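Local atomic coordinates of guanine deaminase (Escherichia coli, PDB entry 6OHC), a protein that catalyses the zinc-dependent hydrolytic deamination of guanine to xanthine and ammonia, a step of purine degradation. Residues Asp387-Glu392 / Arg423-Thr428; Arg33-Gly38 / Glu48-Trp53; Lys283-Leu288 / Lys318-Gly323. All blocks are in the same frame, centred on the assembly; numbering follows the deposited sequence.

Interaction 1: Asp387-Glu392 / Arg423-Thr428; sequences DFVVME and RSIYRT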
loop_
_atom_site.group_PDB
_atom_site.type_symbol
_atom_site.label_atom_id
_atom_site.label_comp_id
_atom_site.label_asym_id
_atom_site.label_seq_id
_atom_site.Cartn_x
_atom_site.Cartn_y
_atom_site.Cartn_z
ATOM N N ASP B 387 -0.550 -26.511 7.407
ATOM C CA ASP B 387 -0.185 -25.079 7.539
ATOM C C ASP B 387 -1.393 -24.236 7.146
ATOM O O ASP B 387 -1.790 -24.327 5.967
ATOM C CB ASP B 387 0.979 -24.690 6.644
ATOM C CG ASP B 387 2.286 -25.395 6.947
ATOM O OD1 ASP B 387 2.437 -25.977 8.072
ATOM O OD2 ASP B 387 3.139 -25.366 6.029
ATOM N N PHE B 388 -1.946 -23.438 8.047
ATOM C CA PHE B 388 -3.131 -22.603 7.713
ATOM C C PHE B 388 -3.183 -21.361 8.603
ATOM O O PHE B 388 -2.467 -21.280 9.631
ATOM C CB PHE B 388 -4.421 -23.430 7.839
ATOM C CG PHE B 388 -4.696 -24.063 9.177
ATOM C CD1 PHE B 388 -4.127 -25.293 9.511
ATOM C CD2 PHE B 388 -5.514 -23.435 10.107
ATOM C CE1 PHE B 388 -4.357 -25.869 10.757
ATOM C CE2 PHE B 388 -5.766 -24.035 11.335
ATOM C CZ PHE B 388 -5.189 -25.257 11.665
ATOM N N VAL B 389 -4.039 -20.418 8.181
ATOM C CA VAL B 389 -4.181 -19.089 8.804
ATOM C C VAL B 389 -5.654 -18.870 9.161
ATOM O O VAL B 389 -6.524 -19.010 8.293
ATOM C CB VAL B 389 -3.677 -18.026 7.822
ATOM C CG1 VAL B 389 -3.811 -16.611 8.337
ATOM C CG2 VAL B 389 -2.249 -18.289 7.408
ATOM N N VAL B 390 -5.924 -18.498 10.406
ATOM C CA VAL B 390 -7.264 -18.009 10.800
ATOM C C VAL B 390 -7.264 -16.500 10.566
ATOM O O VAL B 390 -6.420 -15.780 11.157
ATOM C CB VAL B 390 -7.625 -18.393 12.235
ATOM C CG1 VAL B 390 -9.016 -17.901 12.592
ATOM C CG2 VAL B 390 -7.525 -19.893 12.401
ATOM N N MET B 391 -8.175 -16.062 9.695
ATOM C CA MET B 391 -8.263 -14.668 9.231
ATOM C C MET B 391 -9.546 -14.041 9.780
ATOM O O MET B 391 -10.588 -14.711 9.813
ATOM C CB MET B 391 -8.243 -14.623 7.707
ATOM C CG MET B 391 -6.857 -14.862 7.134
ATOM S SD MET B 391 -6.877 -14.607 5.399
ATOM C CE MET B 391 -6.520 -12.847 5.411
ATOM N N GLU B 392 -9.426 -12.823 10.298
ATOM C CA GLU B 392 -10.544 -11.944 10.656
ATOM C C GLU B 392 -10.542 -10.827 9.634
ATOM O O GLU B 392 -9.908 -9.809 9.836
ATOM C CB GLU B 392 -10.315 -11.371 12.055
ATOM C CG GLU B 392 -11.463 -10.499 12.571
ATOM C CD GLU B 392 -11.100 -9.957 13.928
ATOM O OE1 GLU B 392 -9.960 -10.165 14.321
ATOM O OE2 GLU B 392 -11.943 -9.262 14.536
ATOM N N ARG B 423 -3.392 -7.114 10.610
ATOM C CA ARG B 423 -4.471 -7.204 11.618
ATOM C C ARG B 423 -5.488 -8.299 11.233
ATOM O O ARG B 423 -6.225 -8.769 12.132
ATOM C CB ARG B 423 -5.141 -5.848 11.841
ATOM C CG ARG B 423 -4.241 -4.924 12.640
ATOM C CD ARG B 423 -4.696 -3.485 12.625
ATOM N NE ARG B 423 -4.546 -2.878 11.314
ATOM C CZ ARG B 423 -4.776 -1.581 11.069
ATOM N NH1 ARG B 423 -5.162 -0.773 12.038
ATOM N NH2 ARG B 423 -4.655 -1.114 9.844
ATOM N N SER B 424 -5.531 -8.691 9.974
ATOM C CA SER B 424 -6.432 -9.730 9.453
ATOM C C SER B 424 -5.964 -11.113 9.946
ATOM O O SER B 424 -6.745 -12.027 9.860
ATOM C CB SER B 424 -6.430 -9.692 7.934
ATOM O OG SER B 424 -6.994 -8.488 7.467
ATOM N N ILE B 425 -4.698 -11.270 10.338
ATOM C CA ILE B 425 -4.129 -12.604 10.705
ATOM C C ILE B 425 -4.345 -12.800 12.210
ATOM O O ILE B 425 -3.666 -12.103 13.013
ATOM C CB ILE B 425 -2.654 -12.760 10.289
ATOM C CG1 ILE B 425 -2.499 -12.881 8.760
ATOM C CG2 ILE B 425 -2.093 -14.025 10.920
ATOM C CD1 ILE B 425 -3.207 -11.846 7.955
ATOM N N TYR B 426 -5.292 -13.675 12.570
ATOM C CA TYR B 426 -5.701 -13.930 13.964
ATOM C C TYR B 426 -4.875 -15.062 14.546
ATOM O O TYR B 426 -4.521 -14.996 15.742
ATOM C CB TYR B 426 -7.162 -14.315 13.966
ATOM C CG TYR B 426 -7.783 -14.536 15.302
ATOM C CD1 TYR B 426 -7.982 -13.470 16.170
ATOM C CD2 TYR B 426 -8.288 -15.774 15.652
ATOM C CE1 TYR B 426 -8.608 -13.652 17.397
ATOM C CE2 TYR B 426 -8.939 -15.961 16.851
ATOM C CZ TYR B 426 -9.097 -14.904 17.727
ATOM O OH TYR B 426 -9.734 -15.057 18.932
ATOM N N ARG B 427 -4.618 -16.102 13.758
ATOM C CA ARG B 427 -3.886 -17.317 14.216
ATOM C C ARG B 427 -3.143 -17.907 13.022
ATOM O O ARG B 427 -3.645 -17.832 11.925
ATOM C CB ARG B 427 -4.782 -18.390 14.846
ATOM C CG ARG B 427 -5.640 -17.938 16.011
ATOM C CD ARG B 427 -4.882 -17.910 17.299
ATOM N NE ARG B 427 -5.708 -17.638 18.472
ATOM C CZ ARG B 427 -6.064 -16.430 18.909
ATOM N NH1 ARG B 427 -5.719 -15.326 18.256
ATOM N NH2 ARG B 427 -6.794 -16.346 20.013
ATOM N N THR B 428 -1.935 -18.387 13.245
ATOM C CA THR B 428 -1.158 -19.101 12.224
ATOM C C THR B 428 -0.799 -20.471 12.800
ATOM O O THR B 428 -0.376 -20.554 13.955
ATOM C CB THR B 428 0.037 -18.280 11.750
ATOM O OG1 THR B 428 -0.440 -17.024 11.304
ATOM C CG2 THR B 428 0.807 -18.966 10.646
#
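Val390 meets both Tyr426 and Arg427 across an antiparallel strand pair, and this two-against-one match is a classic beta bulge. Among the backbone bonds, Val390 N donates to Arg427 O (2.8 Å), while Val390 O accepts twice: from Tyr426 N at 2.8 Å, and from Arg427 N at 3.2 Å, the latter on a lone pair in the carbonyl plane. Past the bulge the register has slipped by one residue, and Glu392 N reaches Ser424 O (2.8 Å). That same Ser424 O also takes a CA-H...O contact from Met391 CA.

The apolar contacts divide between the two faces. On one, Val390 lies side by side with Tyr426 and Arg427, all pointing the same way. Val390 CG1, anti to its own backbone N (chi1 -179°), is the branch that reaches Tyr426 CD2 at 3.8 Å. On the other, the Val389 and Ile425 side chains cross at an angle, CG1 to CG1 at 4.0 Å, and Met391 CE lies near Ile425 CD1 and also touches Ser424 CB.

Within 423-428, the Arg427 chain bends at chi2 (-82°) and folds back, laying NH1 over the centre of the Tyr426 ring, 3.3 Å above its plane; NH1 also donates to Tyr426 O (2.8 Å), which helps fix the guanidinium there. Lys72 is a cation-pi partner of Tyr426. Arg423 forms salt bridges with Asp421 and with Asp422 of the second subunit.

Strand 388-391 runs between strand 425-430 and strand 73-84, where Val389 and Met391 pack on Val75. Beyond strand 425-430 lies strand 433-437, whose Tyr436 touches Ile425 and Thr428.

Interaction 2: Arg33-Gly38 / Glu48-Trp53; sequences RFIEDG and EWFGEW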
loop_
_atom_site.group_PDB
_atom_site.type_symbol
_atom_site.label_atom_id
_atom_site.label_comp_id
_atom_site.label_asym_id
_atom_site.label_seq_id
_atom_site.Cartn_x
_atom_site.Cartn_y
_atom_site.Cartn_z
ATOM N N ARG B 33 -13.334 -23.759 -3.355
ATOM C CA ARG B 33 -14.231 -24.445 -2.405
ATOM C C ARG B 33 -14.417 -23.550 -1.184
ATOM O O ARG B 33 -13.396 -23.097 -0.618
ATOM C CB ARG B 33 -13.642 -25.816 -2.056
ATOM C CG ARG B 33 -14.225 -26.463 -0.813
ATOM C CD ARG B 33 -13.851 -27.920 -0.756
ATOM N NE ARG B 33 -12.449 -28.070 -0.415
ATOM C CZ ARG B 33 -11.875 -29.225 -0.115
ATOM N NH1 ARG B 33 -12.590 -30.344 -0.059
ATOM N NH2 ARG B 33 -10.602 -29.248 0.171
ATOM N N PHE B 34 -15.676 -23.257 -0.849
ATOM C CA PHE B 34 -16.082 -22.479 0.341
ATOM C C PHE B 34 -16.987 -23.366 1.199
ATOM O O PHE B 34 -18.020 -23.833 0.686
ATOM C CB PHE B 34 -16.796 -21.175 -0.061
ATOM C CG PHE B 34 -17.294 -20.381 1.124
ATOM C CD1 PHE B 34 -16.406 -19.944 2.092
ATOM C CD2 PHE B 34 -18.650 -20.084 1.285
ATOM C CE1 PHE B 34 -16.835 -19.227 3.197
ATOM C CE2 PHE B 34 -19.093 -19.416 2.414
ATOM C CZ PHE B 34 -18.183 -18.957 3.352
ATOM N N ILE B 35 -16.613 -23.592 2.449
ATOM C CA ILE B 35 -17.455 -24.328 3.416
ATOM C C ILE B 35 -17.699 -23.390 4.594
ATOM O O ILE B 35 -16.762 -23.155 5.358
ATOM C CB ILE B 35 -16.780 -25.653 3.828
ATOM C CG1 ILE B 35 -16.464 -26.507 2.596
ATOM C CG2 ILE B 35 -17.636 -26.396 4.829
ATOM C CD1 ILE B 35 -15.752 -27.804 2.899
ATOM N N GLU B 36 -18.912 -22.889 4.728
ATOM C CA GLU B 36 -19.284 -21.883 5.767
ATOM C C GLU B 36 -19.157 -22.489 7.162
ATOM O O GLU B 36 -18.656 -21.818 8.107
ATOM C CB GLU B 36 -20.713 -21.372 5.535
ATOM C CG GLU B 36 -20.992 -20.123 6.339
ATOM C CD GLU B 36 -22.375 -19.576 6.149
ATOM O OE1 GLU B 36 -22.580 -18.912 5.096
ATOM O OE2 GLU B 36 -23.238 -19.837 7.045
ATOM N N ASP B 37 -19.635 -23.719 7.288
ATOM C CA ASP B 37 -19.685 -24.487 8.546
ATOM C C ASP B 37 -18.826 -25.738 8.349
ATOM O O ASP B 37 -19.375 -26.844 8.267
ATOM C CB ASP B 37 -21.132 -24.721 8.910
ATOM C CG ASP B 37 -21.305 -25.269 10.309
ATOM O OD1 ASP B 37 -20.462 -24.958 11.189
ATOM O OD2 ASP B 37 -22.303 -26.047 10.485
ATOM N N GLY B 38 -17.503 -25.549 8.297
ATOM C CA GLY B 38 -16.509 -26.609 8.035
ATOM C C GLY B 38 -15.937 -27.189 9.312
ATOM O O GLY B 38 -16.048 -26.554 10.372
ATOM N N GLU B 48 -6.275 -34.913 8.202
ATOM C CA GLU B 48 -6.853 -36.263 8.434
ATOM C C GLU B 48 -8.212 -36.308 7.734
ATOM O O GLU B 48 -8.446 -37.243 6.968
ATOM C CB GLU B 48 -6.989 -36.497 9.938
ATOM C CG GLU B 48 -7.595 -37.843 10.304
ATOM C CD GLU B 48 -6.789 -39.065 9.894
ATOM O OE1 GLU B 48 -7.345 -40.179 9.995
ATOM O OE2 GLU B 48 -5.644 -38.915 9.478
ATOM N N TRP B 49 -9.035 -35.277 7.931
ATOM C CA TRP B 49 -10.388 -35.189 7.357
ATOM C C TRP B 49 -10.755 -33.714 7.148
ATOM O O TRP B 49 -10.435 -32.873 8.018
ATOM C CB TRP B 49 -11.401 -35.898 8.281
ATOM C CG TRP B 49 -12.741 -36.094 7.655
ATOM C CD1 TRP B 49 -13.192 -37.219 7.017
ATOM C CD2 TRP B 49 -13.836 -35.152 7.646
ATOM N NE1 TRP B 49 -14.503 -37.047 6.614
ATOM C CE2 TRP B 49 -14.914 -35.782 6.957
ATOM C CE3 TRP B 49 -14.035 -33.866 8.160
ATOM C CZ2 TRP B 49 -16.110 -35.131 6.701
ATOM C CZ3 TRP B 49 -15.233 -33.238 7.934
ATOM C CH2 TRP B 49 -16.256 -33.860 7.217
ATOM N N PHE B 50 -11.489 -33.421 6.078
ATOM C CA PHE B 50 -11.963 -32.048 5.851
ATOM C C PHE B 50 -13.326 -32.097 5.177
ATOM O O PHE B 50 -13.494 -32.912 4.300
ATOM C CB PHE B 50 -10.918 -31.285 5.040
ATOM C CG PHE B 50 -11.365 -29.903 4.708
ATOM C CD1 PHE B 50 -11.437 -28.959 5.708
ATOM C CD2 PHE B 50 -11.788 -29.568 3.435
ATOM C CE1 PHE B 50 -11.885 -27.675 5.430
ATOM C CE2 PHE B 50 -12.213 -28.276 3.151
ATOM C CZ PHE B 50 -12.265 -27.349 4.152
ATOM N N GLY B 51 -14.253 -31.237 5.581
ATOM C CA GLY B 51 -15.565 -31.088 4.925
ATOM C C GLY B 51 -16.553 -30.453 5.874
ATOM O O GLY B 51 -16.119 -29.785 6.823
ATOM N N GLU B 52 -17.848 -30.656 5.631
ATOM C CA GLU B 52 -18.976 -30.068 6.392
ATOM C C GLU B 52 -18.944 -30.553 7.847
ATOM O O GLU B 52 -18.678 -31.773 8.077
ATOM C CB GLU B 52 -20.279 -30.532 5.753
ATOM C CG GLU B 52 -20.527 -29.953 4.396
ATOM C CD GLU B 52 -21.170 -28.560 4.426
ATOM O OE1 GLU B 52 -21.332 -27.860 5.540
ATOM O OE2 GLU B 52 -21.619 -28.212 3.331
ATOM N N TRP B 53 -19.176 -29.646 8.789
ATOM C CA TRP B 53 -19.260 -29.940 10.246
ATOM C C TRP B 53 -20.192 -31.140 10.494
ATOM O O TRP B 53 -19.738 -32.108 11.125
ATOM C CB TRP B 53 -19.746 -28.684 10.968
ATOM C CG TRP B 53 -20.117 -28.881 12.393
ATOM C CD1 TRP B 53 -21.369 -28.828 12.898
ATOM C CD2 TRP B 53 -19.241 -29.130 13.497
ATOM N NE1 TRP B 53 -21.344 -29.023 14.249
ATOM C CE2 TRP B 53 -20.045 -29.215 14.653
ATOM C CE3 TRP B 53 -17.861 -29.323 13.639
ATOM C CZ2 TRP B 53 -19.520 -29.494 15.922
ATOM C CZ3 TRP B 53 -17.336 -29.581 14.894
ATOM C CH2 TRP B 53 -18.158 -29.676 16.021
HETATM O O HOH W 1 -21.349 -25.330 5.499
HETATM O O HOH W 2 -22.371 -28.573 8.342
#
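Arg33 sets its guanidinium against the rim of Phe50. CE2 of the Phe50 ring stands over the centre of the guanidinium, 3.4 Å from CZ of Arg33, and the two planes are 70° apart, so the flat face of the arginine meets the edge of the phenylalanine. A bend at chi3 (73°) turns the group there, and Asp17 holds NH2 in a salt bridge. Strand 32-35, paired with strand 14-18, is thus brought against strand 46-50, an outer strand of a four-stranded mixed sheet; Phe15 meets the Phe50 ring edge to face.

Two residues on, the Ile35 and Phe50 side chains come at each other from opposite directions, with Ile35 CD1 3.6 Å from Phe50 CE2. CG2 of Ile35 passes beside the Glu52 carboxylate.

The chain then turns a corner at Glu36 and Asp37. Asp37 O accepts a nearly straight hydrogen bond from Trp53 N (2.9 Å, 169° at the hydrogen). The Asp37 carboxylate crosses the root of the Trp53 side chain, with OD2 3.7 Å from CB, and OD1 is salt-bridged to Arg12. Asp37 N donates to a water that in turn donates to Glu52 OE1.

Gly38 closes the segment as an antiparallel non-hydrogen-bonded partner of Glu52; its CA makes a CA-H...O contact with Gly51 O. Glu52 is the N-cap residue of helix 53-56, so the turn at Gly51 leads from strand 46-50 into that helix.

Polar links gather at the Asp37 turn, while Phe50 is shared by the Arg33 guanidinium and Ile35. The Asp37 and Glu52 carboxylates probably raise the local negative potential, which Arg12 would partly offset.

Interaction 3: Lys283-Leu288 / Lys318-Gly323; sequences KEWDRL and KKVKVG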
loop_
_atom_site.group_PDB
_atom_site.type_symbol
_atom_site.label_atom_id
_atom_site.label_comp_id
_atom_site.label_asym_id
_atom_site.label_seq_id
_atom_site.Cartn_x
_atom_site.Cartn_y
_atom_site.Cartn_z
ATOM N N LYS B 283 12.460 -14.806 -26.509
ATOM C CA LYS B 283 13.373 -15.985 -26.351
ATOM C C LYS B 283 13.441 -16.399 -24.869
ATOM O O LYS B 283 13.404 -17.608 -24.589
ATOM C CB LYS B 283 14.789 -15.697 -26.882
ATOM N N GLU B 284 13.491 -15.438 -23.940
ATOM C CA GLU B 284 13.666 -15.741 -22.487
ATOM C C GLU B 284 12.363 -16.323 -21.936
ATOM O O GLU B 284 12.426 -17.376 -21.251
ATOM C CB GLU B 284 14.205 -14.507 -21.756
ATOM C CG GLU B 284 15.652 -14.229 -22.125
ATOM C CD GLU B 284 16.187 -12.858 -21.798
ATOM O OE1 GLU B 284 15.398 -11.894 -21.842
ATOM O OE2 GLU B 284 17.413 -12.765 -21.518
ATOM N N TRP B 285 11.207 -15.704 -22.266
ATOM C CA TRP B 285 9.869 -16.249 -21.899
ATOM C C TRP B 285 9.773 -17.739 -22.302
ATOM O O TRP B 285 9.350 -18.567 -21.468
ATOM C CB TRP B 285 8.750 -15.415 -22.519
ATOM C CG TRP B 285 8.382 -14.183 -21.758
ATOM C CD1 TRP B 285 8.616 -12.889 -22.114
ATOM C CD2 TRP B 285 7.717 -14.139 -20.491
ATOM N NE1 TRP B 285 8.159 -12.040 -21.144
ATOM C CE2 TRP B 285 7.595 -12.778 -20.140
ATOM C CE3 TRP B 285 7.188 -15.116 -19.642
ATOM C CZ2 TRP B 285 6.934 -12.369 -18.979
ATOM C CZ3 TRP B 285 6.553 -14.716 -18.487
ATOM C CH2 TRP B 285 6.423 -13.357 -18.166
ATOM N N ASP B 286 10.178 -18.080 -23.529
ATOM C CA ASP B 286 10.033 -19.441 -24.115
ATOM C C ASP B 286 10.979 -20.414 -23.412
ATOM O O ASP B 286 10.558 -21.557 -23.163
ATOM C CB ASP B 286 10.264 -19.418 -25.625
ATOM C CG ASP B 286 9.154 -18.705 -26.380
ATOM O OD1 ASP B 286 8.017 -18.598 -25.833
ATOM O OD2 ASP B 286 9.442 -18.231 -27.511
ATOM N N ARG B 287 12.194 -19.979 -23.105
ATOM C CA ARG B 287 13.204 -20.783 -22.367
ATOM C C ARG B 287 12.648 -21.180 -20.984
ATOM O O ARG B 287 12.676 -22.406 -20.645
ATOM C CB ARG B 287 14.505 -19.980 -22.270
ATOM C CG ARG B 287 15.623 -20.697 -21.523
ATOM C CD ARG B 287 16.152 -21.898 -22.251
ATOM N NE ARG B 287 17.184 -21.505 -23.196
ATOM C CZ ARG B 287 17.522 -22.208 -24.287
ATOM N NH1 ARG B 287 16.874 -23.315 -24.620
ATOM N NH2 ARG B 287 18.492 -21.778 -25.070
ATOM N N LEU B 288 12.124 -20.203 -20.223
ATOM C CA LEU B 288 11.561 -20.462 -18.871
ATOM C C LEU B 288 10.427 -21.495 -19.003
ATOM O O LEU B 288 10.376 -22.459 -18.197
ATOM C CB LEU B 288 11.082 -19.147 -18.243
ATOM C CG LEU B 288 12.171 -18.171 -17.803
ATOM C CD1 LEU B 288 11.590 -16.875 -17.324
ATOM C CD2 LEU B 288 13.025 -18.753 -16.703
ATOM N N LYS B 318 2.352 -18.174 -21.787
ATOM C CA LYS B 318 3.568 -18.999 -21.986
ATOM C C LYS B 318 3.545 -20.219 -21.054
ATOM O O LYS B 318 4.490 -21.028 -21.138
ATOM C CB LYS B 318 4.811 -18.130 -21.779
ATOM C CG LYS B 318 4.990 -16.985 -22.772
ATOM C CD LYS B 318 5.443 -17.416 -24.130
ATOM C CE LYS B 318 5.707 -16.259 -25.071
ATOM N NZ LYS B 318 6.082 -16.730 -26.439
ATOM N N LYS B 319 2.515 -20.368 -20.205
ATOM C CA LYS B 319 2.389 -21.511 -19.254
ATOM C C LYS B 319 3.635 -21.554 -18.344
ATOM O O LYS B 319 4.191 -22.664 -18.100
ATOM C CB LYS B 319 2.193 -22.839 -20.012
ATOM C CG LYS B 319 1.007 -22.911 -20.980
ATOM N N VAL B 320 4.073 -20.394 -17.847
ATOM C CA VAL B 320 5.185 -20.277 -16.860
ATOM C C VAL B 320 4.614 -20.134 -15.445
ATOM O O VAL B 320 3.885 -19.197 -15.195
ATOM C CB VAL B 320 6.119 -19.100 -17.201
ATOM C CG1 VAL B 320 7.179 -18.946 -16.126
ATOM C CG2 VAL B 320 6.756 -19.289 -18.575
ATOM N N LYS B 321 5.014 -21.009 -14.527
ATOM C CA LYS B 321 4.617 -20.943 -13.097
ATOM C C LYS B 321 5.026 -19.594 -12.501
ATOM O O LYS B 321 6.196 -19.200 -12.693
ATOM C CB LYS B 321 5.245 -22.123 -12.367
ATOM C CG LYS B 321 4.636 -23.471 -12.727
ATOM C CD LYS B 321 5.061 -24.619 -11.835
ATOM C CE LYS B 321 6.485 -25.078 -12.057
ATOM N NZ LYS B 321 6.933 -24.815 -13.438
ATOM N N VAL B 322 4.096 -18.917 -11.839
ATOM C CA VAL B 322 4.323 -17.644 -11.095
ATOM C C VAL B 322 3.869 -17.788 -9.637
ATOM O O VAL B 322 2.783 -18.335 -9.389
ATOM C CB VAL B 322 3.604 -16.465 -11.754
ATOM C CG1 VAL B 322 3.831 -15.169 -10.983
ATOM C CG2 VAL B 322 4.051 -16.342 -13.201
ATOM N N GLY B 323 4.708 -17.339 -8.706
ATOM C CA GLY B 323 4.383 -17.122 -7.286
ATOM C C GLY B 323 4.610 -15.664 -6.906
ATOM O O GLY B 323 5.212 -14.933 -7.703
#
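Lys318, Val320 and Trp285 carry this contact between a helix and the link that leads into a strand, in the TIM-barrel fold of the amidohydrolases: helix 282-291 packs against the residues leading from helix 312-317 into strand 321-324. Lys319, with positive phi, terminates helix 312-317 in a Schellman motif, and the chain then straightens towards the strand.

Val320 points at the helix. With CG1 anti to the backbone N (chi1 176°), CG2 stands beside that N and does the touching: it sits 4.0 Å from Trp285 O, at the edge and near the plane of the indole, with CE3 at 4.3 Å, and the CB of Leu288 is also 4.3 Å from it. Ile295 of strand 294-297 touches both Val320 and Trp285, so this corner is largely apolar.

Trp285 also offers its CB to the methylenes of Lys318, with CG and CE each 4.1 Å away. Its side chain also touches Lys314 and Ala315 of helix 312-317, so one tryptophan meets both that helix and the residues that follow it.

Leu288 carries the contact towards the active site. Its side chain is about 4 Å from that of Leu238, a probable substrate-binding residue, and about 12 Å from that of His237, a probable zinc ligand.

Lys318 runs past Trp285 CB and crosses Asp286 at an angle. After a bend at chi2 (-75°) its outer chain is extended, and NZ is shared between Glu282 and Asp286, both in salt bridges. Asp286 OD1 is met at 2.8 Å by Lys318 NZ on its syn side, 16° out of the carboxylate plane.

Interactions 1 and 3 are buried and interaction 2 lies at the surface. Interaction 1 joins strand 388-391, which also pairs with strand 73-84, to strand 425-430 by backbone hydrogen bonds; interaction 3 instead packs a helix on the approach to strand 321-324 through side chains, apolar within and closed by a salt bridge. Interaction 2, with one backbone bond, an arginine-ring contact and a water bridge, suits its exposed corner. Interactions 1 and 2 are neighbours, their centres about 17 Å apart, and Phe380 touches both Phe388 of the former and Phe50 of the latter. Interactions 1 and 3 lie on opposite sides of the chain's centre, and of the three interaction 3 reaches towards the probable substrate-binding residues.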